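Long-range contacts in GH62 hydrolase (Scytalidium thermophilum, PDB 4PVA), which probably releases alpha-L-arabinofuranosyl side chains from arabinoxylan, as a family 62 glycoside hydrolase of a thermophilic fungus: residues F60-M71 with L95-V105; D47-Y57 with H295-T303. One frame throughout, in Å; residues are numbered along the deposited sequence.

Interaction 1. Residues F60-M71 with L95-V105. With PO4 (phosphate ion), chain C; PO4 (phosphate ion), chain D.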
loop_
_atom_site.group_PDB
_atom_site.type_symbol
_atom_site.label_atom_id
_atom_site.label_comp_id
_atom_site.label_asym_id
_atom_site.label_seq_id
_atom_site.Cartn_x
_atom_site.Cartn_y
_atom_site.Cartn_z
ATOM N N PHE A 60 2.719 -3.972 -9.154
ATOM C CA PHE A 60 3.681 -2.876 -9.197
ATOM C C PHE A 60 4.422 -2.907 -7.884
ATOM O O PHE A 60 3.817 -3.128 -6.826
ATOM C CB PHE A 60 2.999 -1.517 -9.395
ATOM C CG PHE A 60 2.177 -1.421 -10.671
ATOM C CD1 PHE A 60 0.935 -2.050 -10.755
ATOM C CD2 PHE A 60 2.647 -0.738 -11.770
ATOM C CE1 PHE A 60 0.186 -1.997 -11.916
ATOM C CE2 PHE A 60 1.881 -0.655 -12.921
ATOM C CZ PHE A 60 0.659 -1.286 -12.974
ATOM N N ALA A 61 5.726 -2.720 -7.912
ATOM C CA ALA A 61 6.581 -2.743 -6.744
ATOM C C ALA A 61 7.713 -1.748 -6.902
ATOM O O ALA A 61 7.963 -1.259 -8.019
ATOM C CB ALA A 61 7.142 -4.148 -6.508
ATOM N N SER A 62 8.412 -1.439 -5.820
ATOM C CA SER A 62 9.574 -0.584 -5.899
ATOM C C SER A 62 10.824 -1.383 -5.893
ATOM O O SER A 62 10.936 -2.426 -5.266
ATOM C CB SER A 62 9.631 0.401 -4.774
ATOM O OG SER A 62 8.461 1.240 -4.831
ATOM N N THR A 63 11.798 -0.885 -6.626
ATOM C CA THR A 63 13.174 -1.356 -6.564
ATOM C C THR A 63 13.923 -0.470 -5.598
ATOM O O THR A 63 13.773 0.757 -5.624
ATOM C CB THR A 63 13.845 -1.350 -7.954
ATOM O OG1 THR A 63 13.856 -0.004 -8.465
ATOM C CG2 THR A 63 13.112 -2.232 -8.894
ATOM N N ALA A 64 14.749 -1.076 -4.740
ATOM C CA ALA A 64 15.528 -0.334 -3.778
ATOM C C ALA A 64 16.972 -0.762 -3.827
ATOM O O ALA A 64 17.250 -1.961 -3.860
ATOM C CB ALA A 64 14.971 -0.572 -2.392
ATOM N N LYS A 65 17.856 0.220 -3.780
ATOM C CA LYS A 65 19.294 -0.013 -3.615
ATOM C C LYS A 65 19.813 1.255 -2.952
ATOM O O LYS A 65 19.119 2.242 -2.860
ATOM C CB LYS A 65 19.984 -0.341 -4.953
ATOM C CG LYS A 65 19.592 0.600 -6.074
ATOM C CD LYS A 65 20.336 0.256 -7.368
ATOM C CE LYS A 65 19.795 1.056 -8.534
ATOM N NZ LYS A 65 20.541 0.841 -9.802
ATOM N N SER A 66 21.075 1.240 -2.545
ATOM C CA SER A 66 21.645 2.440 -1.952
ATOM C C SER A 66 21.566 3.655 -2.882
ATOM O O SER A 66 21.393 4.758 -2.423
ATOM C CB SER A 66 23.065 2.172 -1.451
ATOM O OG SER A 66 22.984 1.309 -0.312
ATOM N N GLU A 67 21.641 3.432 -4.192
ATOM C CA GLU A 67 21.588 4.524 -5.156
ATOM C C GLU A 67 20.225 5.197 -5.251
ATOM O O GLU A 67 20.132 6.367 -5.604
ATOM C CB GLU A 67 22.004 4.000 -6.538
ATOM C CG GLU A 67 22.086 5.038 -7.659
ATOM C CD GLU A 67 20.736 5.398 -8.283
ATOM O OE1 GLU A 67 20.603 6.568 -8.717
ATOM O OE2 GLU A 67 19.793 4.556 -8.330
ATOM N N GLY A 68 19.148 4.459 -4.971
ATOM C CA GLY A 68 17.855 5.063 -5.107
ATOM C C GLY A 68 16.706 4.095 -5.251
ATOM O O GLY A 68 16.864 2.878 -5.130
ATOM N N TYR A 69 15.559 4.688 -5.565
ATOM C CA TYR A 69 14.276 4.000 -5.720
ATOM C C TYR A 69 13.660 4.283 -7.046
ATOM O O TYR A 69 13.601 5.434 -7.493
ATOM C CB TYR A 69 13.256 4.436 -4.667
ATOM C CG TYR A 69 13.455 3.795 -3.347
ATOM C CD1 TYR A 69 14.491 4.163 -2.515
ATOM C CD2 TYR A 69 12.581 2.809 -2.897
ATOM C CE1 TYR A 69 14.690 3.519 -1.298
ATOM C CE2 TYR A 69 12.752 2.189 -1.690
ATOM C CZ TYR A 69 13.794 2.550 -0.886
ATOM O OH TYR A 69 13.971 1.914 0.324
ATOM N N ASN A 70 13.124 3.261 -7.670
ATOM C CA ASN A 70 12.235 3.422 -8.804
ATOM C C ASN A 70 11.239 2.238 -8.775
ATOM O O ASN A 70 11.080 1.639 -7.697
ATOM C CB ASN A 70 13.033 3.584 -10.089
ATOM C CG ASN A 70 12.244 4.280 -11.181
ATOM O OD1 ASN A 70 11.467 3.634 -11.878
ATOM N ND2 ASN A 70 12.551 5.537 -11.437
HETATM N N MSE A 71 10.503 1.955 -9.840
HETATM C CA MSE A 71 9.394 0.995 -9.775
HETATM C C MSE A 71 9.395 0.056 -10.955
HETATM O O MSE A 71 9.947 0.371 -12.038
HETATM C CB MSE A 71 8.035 1.726 -9.631
HETATM C CG MSE A 71 8.016 2.636 -8.394
HETATM SE SE MSE A 71 6.320 3.528 -8.128
HETATM C CE MSE A 71 6.257 4.485 -9.844
ATOM N N LEU A 95 6.829 7.759 -17.182
ATOM C CA LEU A 95 6.990 7.776 -15.719
ATOM C C LEU A 95 8.442 8.095 -15.340
ATOM O O LEU A 95 8.731 8.974 -14.499
ATOM C CB LEU A 95 6.487 6.460 -15.152
ATOM C CG LEU A 95 6.342 6.435 -13.632
ATOM C CD1 LEU A 95 5.287 5.403 -13.243
ATOM C CD2 LEU A 95 7.697 6.065 -13.045
ATOM N N GLY A 96 9.372 7.402 -16.007
ATOM C CA GLY A 96 10.738 7.890 -16.119
ATOM C C GLY A 96 11.700 7.685 -14.964
ATOM O O GLY A 96 11.383 7.167 -13.903
ATOM N N TYR A 97 12.931 8.086 -15.233
ATOM C CA TYR A 97 13.992 8.081 -14.253
ATOM C C TYR A 97 13.726 9.103 -13.165
ATOM O O TYR A 97 13.097 10.128 -13.388
ATOM C CB TYR A 97 15.350 8.376 -14.944
ATOM C CG TYR A 97 15.848 7.163 -15.692
ATOM C CD1 TYR A 97 15.449 6.913 -17.001
ATOM C CD2 TYR A 97 16.629 6.201 -15.046
ATOM C CE1 TYR A 97 15.902 5.775 -17.674
ATOM C CE2 TYR A 97 17.062 5.063 -15.700
ATOM C CZ TYR A 97 16.694 4.864 -17.001
ATOM O OH TYR A 97 17.147 3.699 -17.606
ATOM N N GLY A 98 14.336 8.868 -12.025
ATOM C CA GLY A 98 14.155 9.731 -10.877
ATOM C C GLY A 98 13.696 8.900 -9.716
ATOM O O GLY A 98 13.517 7.678 -9.848
ATOM N N TYR A 99 13.485 9.557 -8.596
ATOM C CA TYR A 99 12.934 8.944 -7.402
ATOM C C TYR A 99 11.448 8.720 -7.523
ATOM O O TYR A 99 10.697 9.678 -7.713
ATOM C CB TYR A 99 13.226 9.831 -6.211
ATOM C CG TYR A 99 12.634 9.306 -4.942
ATOM C CD1 TYR A 99 13.267 8.341 -4.205
ATOM C CD2 TYR A 99 11.470 9.835 -4.460
ATOM C CE1 TYR A 99 12.726 7.867 -3.023
ATOM C CE2 TYR A 99 10.898 9.370 -3.301
ATOM C CZ TYR A 99 11.537 8.386 -2.581
ATOM O OH TYR A 99 10.963 7.945 -1.397
ATOM N N ARG A 100 11.029 7.457 -7.444
ATOM C CA ARG A 100 9.624 7.108 -7.304
ATOM C C ARG A 100 9.540 5.874 -6.435
ATOM O O ARG A 100 10.349 4.959 -6.600
ATOM C CB ARG A 100 8.965 6.753 -8.625
ATOM C CG ARG A 100 8.870 7.839 -9.695
ATOM C CD ARG A 100 10.054 7.877 -10.634
ATOM N NE ARG A 100 9.904 8.859 -11.733
ATOM C CZ ARG A 100 10.001 10.177 -11.603
ATOM N NH1 ARG A 100 10.298 10.749 -10.441
ATOM N NH2 ARG A 100 9.834 10.933 -12.670
ATOM N N ALA A 101 8.564 5.816 -5.538
ATOM C CA ALA A 101 8.445 4.688 -4.644
ATOM C C ALA A 101 7.028 4.510 -4.163
ATOM O O ALA A 101 6.214 5.447 -4.113
ATOM C CB ALA A 101 9.351 4.884 -3.443
ATOM N N ALA A 102 6.735 3.297 -3.721
ATOM C CA ALA A 102 5.539 2.959 -2.926
ATOM C C ALA A 102 4.219 3.209 -3.649
ATOM O O ALA A 102 3.433 4.084 -3.255
ATOM C CB ALA A 102 5.577 3.635 -1.567
ATOM N N PRO A 103 3.960 2.431 -4.692
ATOM C CA PRO A 103 2.751 2.622 -5.485
ATOM C C PRO A 103 1.504 1.945 -4.911
ATOM O O PRO A 103 1.588 0.969 -4.127
ATOM C CB PRO A 103 3.109 1.956 -6.813
ATOM C CG PRO A 103 4.045 0.869 -6.435
ATOM C CD PRO A 103 4.825 1.388 -5.271
ATOM N N GLN A 104 0.355 2.437 -5.373
ATOM C CA GLN A 104 -0.983 1.893 -5.157
ATOM C C GLN A 104 -1.661 1.992 -6.519
ATOM O O GLN A 104 -1.687 3.088 -7.087
ATOM C CB GLN A 104 -1.751 2.724 -4.152
ATOM C CG GLN A 104 -3.186 2.283 -3.960
ATOM C CD GLN A 104 -4.126 3.363 -3.505
ATOM O OE1 GLN A 104 -3.877 4.550 -3.705
ATOM N NE2 GLN A 104 -5.234 2.954 -2.911
ATOM N N VAL A 105 -2.232 0.906 -7.011
ATOM C CA VAL A 105 -2.906 0.907 -8.322
ATOM C C VAL A 105 -4.398 0.670 -8.186
ATOM O O VAL A 105 -4.826 -0.197 -7.437
ATOM C CB VAL A 105 -2.291 -0.135 -9.291
ATOM C CG1 VAL A 105 -2.604 -1.571 -8.950
ATOM C CG2 VAL A 105 -2.714 0.201 -10.713
HETATM P P PO4 C . 9.878 14.523 -11.146
HETATM O O1 PO4 C . 9.383 13.440 -10.197
HETATM O O2 PO4 C . 10.909 15.466 -10.486
HETATM O O3 PO4 C . 8.682 15.350 -11.488
HETATM O O4 PO4 C . 10.337 13.854 -12.440
HETATM P P PO4 D . 17.638 1.994 -11.857
HETATM O O1 PO4 D . 16.896 3.047 -11.048
HETATM O O2 PO4 D . 19.153 2.166 -11.874
HETATM O O3 PO4 D . 17.362 0.690 -11.222
HETATM O O4 PO4 D . 17.134 2.035 -13.279
#

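Interaction 2. Residues D47-Y57 with H295-T303. With PO4 (phosphate ion), chain F.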
loop_
_atom_site.group_PDB
_atom_site.type_symbol
_atom_site.label_atom_id
_atom_site.label_comp_id
_atom_site.label_asym_id
_atom_site.label_seq_id
_atom_site.Cartn_x
_atom_site.Cartn_y
_atom_site.Cartn_z
ATOM N N ASP A 47 7.250 -3.116 -1.307
ATOM C CA ASP A 47 6.015 -2.339 -1.297
ATOM C C ASP A 47 5.117 -2.599 -2.498
ATOM O O ASP A 47 4.907 -1.736 -3.344
ATOM C CB ASP A 47 6.281 -0.861 -1.014
ATOM C CG ASP A 47 7.139 -0.168 -2.000
ATOM O OD1 ASP A 47 6.827 -0.220 -3.224
ATOM O OD2 ASP A 47 8.122 0.523 -1.566
ATOM N N PRO A 48 4.522 -3.800 -2.561
ATOM C CA PRO A 48 3.716 -4.153 -3.734
ATOM C C PRO A 48 2.299 -3.604 -3.687
ATOM O O PRO A 48 1.705 -3.446 -2.612
ATOM C CB PRO A 48 3.690 -5.681 -3.655
ATOM C CG PRO A 48 3.710 -5.949 -2.191
ATOM C CD PRO A 48 4.638 -4.921 -1.619
ATOM N N THR A 49 1.742 -3.359 -4.856
ATOM C CA THR A 49 0.299 -3.158 -5.045
ATOM C C THR A 49 -0.102 -4.127 -6.152
ATOM O O THR A 49 0.699 -4.371 -7.065
ATOM C CB THR A 49 -0.039 -1.687 -5.395
ATOM O OG1 THR A 49 -1.448 -1.570 -5.573
ATOM C CG2 THR A 49 0.656 -1.222 -6.667
ATOM N N ALA A 50 -1.295 -4.707 -6.063
ATOM C CA ALA A 50 -1.648 -5.773 -6.992
ATOM C C ALA A 50 -3.141 -5.902 -7.172
ATOM O O ALA A 50 -3.927 -5.729 -6.227
ATOM C CB ALA A 50 -1.105 -7.098 -6.491
ATOM N N VAL A 51 -3.512 -6.284 -8.400
ATOM C CA VAL A 51 -4.862 -6.656 -8.753
ATOM C C VAL A 51 -4.849 -7.981 -9.492
ATOM O O VAL A 51 -3.829 -8.351 -10.067
ATOM C CB VAL A 51 -5.561 -5.562 -9.591
ATOM C CG1 VAL A 51 -5.775 -4.290 -8.768
ATOM C CG2 VAL A 51 -4.768 -5.252 -10.865
ATOM N N LEU A 52 -5.981 -8.668 -9.434
ATOM C CA LEU A 52 -6.162 -9.934 -10.151
ATOM C C LEU A 52 -7.301 -9.717 -11.116
ATOM O O LEU A 52 -8.385 -9.358 -10.721
ATOM C CB LEU A 52 -6.452 -11.047 -9.160
ATOM C CG LEU A 52 -6.936 -12.394 -9.725
ATOM C CD1 LEU A 52 -5.899 -13.007 -10.644
ATOM C CD2 LEU A 52 -7.278 -13.367 -8.603
ATOM N N ILE A 53 -7.041 -9.945 -12.405
ATOM C CA ILE A 53 -8.015 -9.690 -13.487
ATOM C C ILE A 53 -7.968 -10.903 -14.409
ATOM O O ILE A 53 -6.944 -11.185 -15.016
ATOM C CB ILE A 53 -7.676 -8.430 -14.298
ATOM C CG1 ILE A 53 -7.489 -7.187 -13.405
ATOM C CG2 ILE A 53 -8.755 -8.160 -15.338
ATOM C CD1 ILE A 53 -6.799 -6.048 -14.142
ATOM N N ASN A 54 -9.069 -11.639 -14.451
ATOM C CA ASN A 54 -9.214 -12.757 -15.409
ATOM C C ASN A 54 -8.042 -13.735 -15.317
ATOM O O ASN A 54 -7.476 -14.164 -16.327
ATOM C CB ASN A 54 -9.398 -12.215 -16.825
ATOM C CG ASN A 54 -10.680 -11.411 -16.976
ATOM O OD1 ASN A 54 -11.703 -11.713 -16.334
ATOM N ND2 ASN A 54 -10.636 -10.382 -17.822
ATOM N N GLY A 55 -7.678 -14.048 -14.085
ATOM C CA GLY A 55 -6.649 -15.022 -13.785
ATOM C C GLY A 55 -5.215 -14.524 -13.861
ATOM O O GLY A 55 -4.300 -15.283 -13.540
ATOM N N THR A 56 -5.016 -13.255 -14.208
ATOM C CA THR A 56 -3.683 -12.682 -14.231
ATOM C C THR A 56 -3.505 -11.681 -13.093
ATOM O O THR A 56 -4.319 -10.774 -12.906
ATOM C CB THR A 56 -3.394 -11.984 -15.547
ATOM O OG1 THR A 56 -3.483 -12.937 -16.620
ATOM C CG2 THR A 56 -1.998 -11.379 -15.576
ATOM N N TYR A 57 -2.430 -11.910 -12.347
ATOM C CA TYR A 57 -1.981 -10.974 -11.288
ATOM C C TYR A 57 -1.082 -9.911 -11.888
ATOM O O TYR A 57 -0.127 -10.224 -12.590
ATOM C CB TYR A 57 -1.213 -11.718 -10.202
ATOM C CG TYR A 57 -2.010 -12.772 -9.514
ATOM C CD1 TYR A 57 -2.796 -12.475 -8.411
ATOM C CD2 TYR A 57 -2.006 -14.105 -9.967
ATOM C CE1 TYR A 57 -3.538 -13.473 -7.785
ATOM C CE2 TYR A 57 -2.721 -15.076 -9.318
ATOM C CZ TYR A 57 -3.491 -14.754 -8.281
ATOM O OH TYR A 57 -4.186 -15.795 -7.672
ATOM N N HIS A 295 4.691 -3.292 4.711
ATOM C CA HIS A 295 4.327 -2.517 3.542
ATOM C C HIS A 295 3.575 -3.310 2.512
ATOM O O HIS A 295 3.850 -3.229 1.317
ATOM C CB HIS A 295 5.560 -1.836 2.910
ATOM C CG HIS A 295 5.257 -0.500 2.300
ATOM N ND1 HIS A 295 6.213 0.485 2.153
ATOM C CD2 HIS A 295 4.114 0.014 1.808
ATOM C CE1 HIS A 295 5.652 1.552 1.599
ATOM N NE2 HIS A 295 4.378 1.294 1.395
ATOM N N GLY A 296 2.528 -3.988 2.926
ATOM C CA GLY A 296 1.793 -4.894 2.063
ATOM C C GLY A 296 0.483 -4.311 1.559
ATOM O O GLY A 296 0.015 -3.244 1.996
ATOM N N GLU A 297 -0.138 -5.032 0.636
ATOM C CA GLU A 297 -1.433 -4.680 0.107
ATOM C C GLU A 297 -2.221 -5.923 -0.183
ATOM O O GLU A 297 -1.684 -6.960 -0.648
ATOM C CB GLU A 297 -1.320 -3.880 -1.204
ATOM C CG GLU A 297 -1.439 -2.375 -1.036
ATOM C CD GLU A 297 -1.688 -1.659 -2.362
ATOM O OE1 GLU A 297 -2.543 -2.155 -3.139
ATOM O OE2 GLU A 297 -1.094 -0.590 -2.598
ATOM N N VAL A 298 -3.521 -5.844 -0.004
ATOM C CA VAL A 298 -4.447 -6.894 -0.434
ATOM C C VAL A 298 -4.507 -6.959 -1.957
ATOM O O VAL A 298 -4.633 -5.915 -2.640
ATOM C CB VAL A 298 -5.866 -6.613 0.135
ATOM C CG1 VAL A 298 -6.872 -7.635 -0.372
ATOM C CG2 VAL A 298 -5.826 -6.578 1.645
ATOM N N ILE A 299 -4.463 -8.144 -2.512
ATOM C CA ILE A 299 -4.659 -8.332 -3.947
ATOM C C ILE A 299 -6.132 -8.161 -4.247
ATOM O O ILE A 299 -6.975 -8.920 -3.762
ATOM C CB ILE A 299 -4.179 -9.712 -4.411
ATOM C CG1 ILE A 299 -2.719 -9.959 -4.037
ATOM C CG2 ILE A 299 -4.339 -9.825 -5.931
ATOM C CD1 ILE A 299 -2.219 -11.338 -4.406
ATOM N N ARG A 300 -6.465 -7.165 -5.050
ATOM C CA ARG A 300 -7.861 -6.821 -5.277
ATOM C C ARG A 300 -8.397 -7.388 -6.608
ATOM O O ARG A 300 -7.765 -7.277 -7.650
ATOM C CB ARG A 300 -8.026 -5.308 -5.226
ATOM C CG ARG A 300 -8.022 -4.778 -3.813
ATOM C CD ARG A 300 -7.902 -3.263 -3.783
ATOM N NE ARG A 300 -6.528 -2.807 -4.021
ATOM C CZ ARG A 300 -6.080 -2.160 -5.104
ATOM N NH1 ARG A 300 -6.912 -1.745 -6.066
ATOM N NH2 ARG A 300 -4.803 -1.860 -5.169
ATOM N N THR A 301 -9.608 -7.948 -6.563
ATOM C CA THR A 301 -10.389 -8.291 -7.757
ATOM C C THR A 301 -11.430 -7.254 -8.094
ATOM O O THR A 301 -11.874 -7.202 -9.253
ATOM C CB THR A 301 -11.107 -9.651 -7.577
ATOM O OG1 THR A 301 -11.879 -9.603 -6.375
ATOM C CG2 THR A 301 -10.086 -10.750 -7.498
ATOM N N LEU A 302 -11.852 -6.462 -7.128
ATOM C CA LEU A 302 -12.759 -5.335 -7.338
ATOM C C LEU A 302 -11.814 -4.160 -7.452
ATOM O O LEU A 302 -11.358 -3.607 -6.446
ATOM C CB LEU A 302 -13.750 -5.223 -6.172
ATOM C CG LEU A 302 -14.569 -6.495 -5.930
ATOM C CD1 LEU A 302 -15.389 -6.328 -4.679
ATOM C CD2 LEU A 302 -15.482 -6.802 -7.109
ATOM N N THR A 303 -11.479 -3.794 -8.670
ATOM C CA THR A 303 -10.293 -2.974 -8.918
ATOM C C THR A 303 -10.508 -1.471 -8.956
ATOM O O THR A 303 -9.533 -0.749 -9.136
ATOM C CB THR A 303 -9.635 -3.369 -10.237
ATOM O OG1 THR A 303 -10.574 -3.165 -11.294
ATOM C CG2 THR A 303 -9.210 -4.802 -10.207
HETATM P P PO4 F . 9.616 0.864 3.965
HETATM O O1 PO4 F . 9.166 -0.001 5.166
HETATM O O2 PO4 F . 9.284 2.338 4.285
HETATM O O3 PO4 F . 11.121 0.748 3.886
HETATM O O4 PO4 F . 8.936 0.407 2.763
HETATM O O HOH W 1 2.583 -1.714 -0.717
HETATM O O HOH W 2 -10.684 -8.202 -11.478
#

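Interaction 1. Residues F60-M71 with L95-V105
Tyr69 and Tyr99 lie side by side and point the same way, CE1 of Tyr99 resting 3.8 Å from CB of Tyr69. One face of the Tyr69 ring has CA of Ala64 over its centre, while Ala101 CB meets CD2 obliquely; the hydroxyl of Tyr69 is hydrogen-bonded to Asn331, and that of Tyr99 to Gln119. The Arg100 guanidinium carries Tyr97 O and Gly98 CA over one face. In its plane, NE (3.0 Å) and NH2 (2.9 Å) both reach Leu95 O, NH1 bonds to Tyr99 O, and a phosphate ion takes NH1 and NH2. A bend at chi2 (90°) folds this long donor back over its own loop. Replacing Arg100 by a leucine would probably leave Leu95 O and Tyr99 O without these donors and set the 95-99 loop free to shift away from Asn70. Asn70, its CG swung far from the backbone N (chi1 -157°), sends ND2 across to Gly98 O (2.8 Å) and Gly96 O (3.2 Å), while OD1 accepts from Met71 N; an amide suits a place needing both donor and acceptor. Arg100 N bonds to Tyr69 O. Ser62 OG, small enough to sit against the backbone, accepts from Ala102 N (2.9 Å) and bonds to Asp47. Beside these lies an apolar layer: selenomethionine Met71 slides along Pro103 with SE and turns CE onto Leu95 and Arg100 CB, and Phe60 crosses Val105. Strands 56-65 and 68-76 of one antiparallel blade thus pack on strand 101-108, the first of the next, as neighbouring blades do in the five-bladed beta-propeller of family 62.

Interaction 2. Residues D47-Y57 with H295-T303
Thr49 OG1 donates a hydrogen bond to Glu297 OE1 at 2.7 Å, approaching from above the carboxylate plane. The same OE1 is met nearly end-on by Arg300 NH2, 3.1 Å away, in a salt bridge that lies close to the guanidinium plane. Two donors thus grip one buried oxygen. Thr49 can reach it because OG1 stands opposite its backbone N (chi1 180°), and it also accepts from Val105 N, while Arg300 NH2 bonds to Val105 O; a threonine suits this double role. Beyond it the backbones form a single parallel bridge centred on Val51 and Arg300: Arg300 N bonds to Ala50 O at 3.1 Å, and Leu52 N to Arg300 O at 2.9 Å. Farther along, where the chains no longer bond directly, one water gives protons to Leu52 O (2.7 Å) and Thr301 O (2.7 Å); a second lies between Pro48 O and His295 O, within hydrogen-bonding reach of both. Ala50 N is the exception, buried without any partner. Apolar groups fill in around the bridge: Ile299 CG2 touches the edge of the Tyr57 ring, whose face carries Leu52 CD1, and Thr303 turns its methyl onto Val51. At the other end Asp47 CB sits over the face of the His295 ring, 3.4 Å from its centroid, in a CH-pi contact. His295 ND1 donates almost straight, in the plane of its ring, to phosphate O4, 2.8 Å away; Lys46, Arg251, Gln320 and Tyr330 complete that anion's setting. A row of polar bonds flanked by apolar packing joins the segments: the Arg300 cation probably favours an ionised Glu297 and offsets the cost of burying its charge, and the phosphate, probably from the crystallisation liquor, is consistent with a polar pocket beside His295.

In the fold
From the N terminus, residues 47-57 come first, on strands 44-53 and 56-65, and 60-71 follow in the same sheet. Interaction 1 then closes a short loop of 23 residues, joining this blade to the next at strand 101-108. Interaction 2 closes a far longer one, of 237 residues, when the chain returns at 295-303; interaction 1 falls wholly within it, and the two do not cross. Strand 296-298 edges the sheet that also holds strands 26-28 and 336-341, from near both termini; interaction 2 joins this last blade to that of strand 44-53, consistent with closing the propeller ring. The contacts meet where Pro103 packs against Asp47 and Thr49.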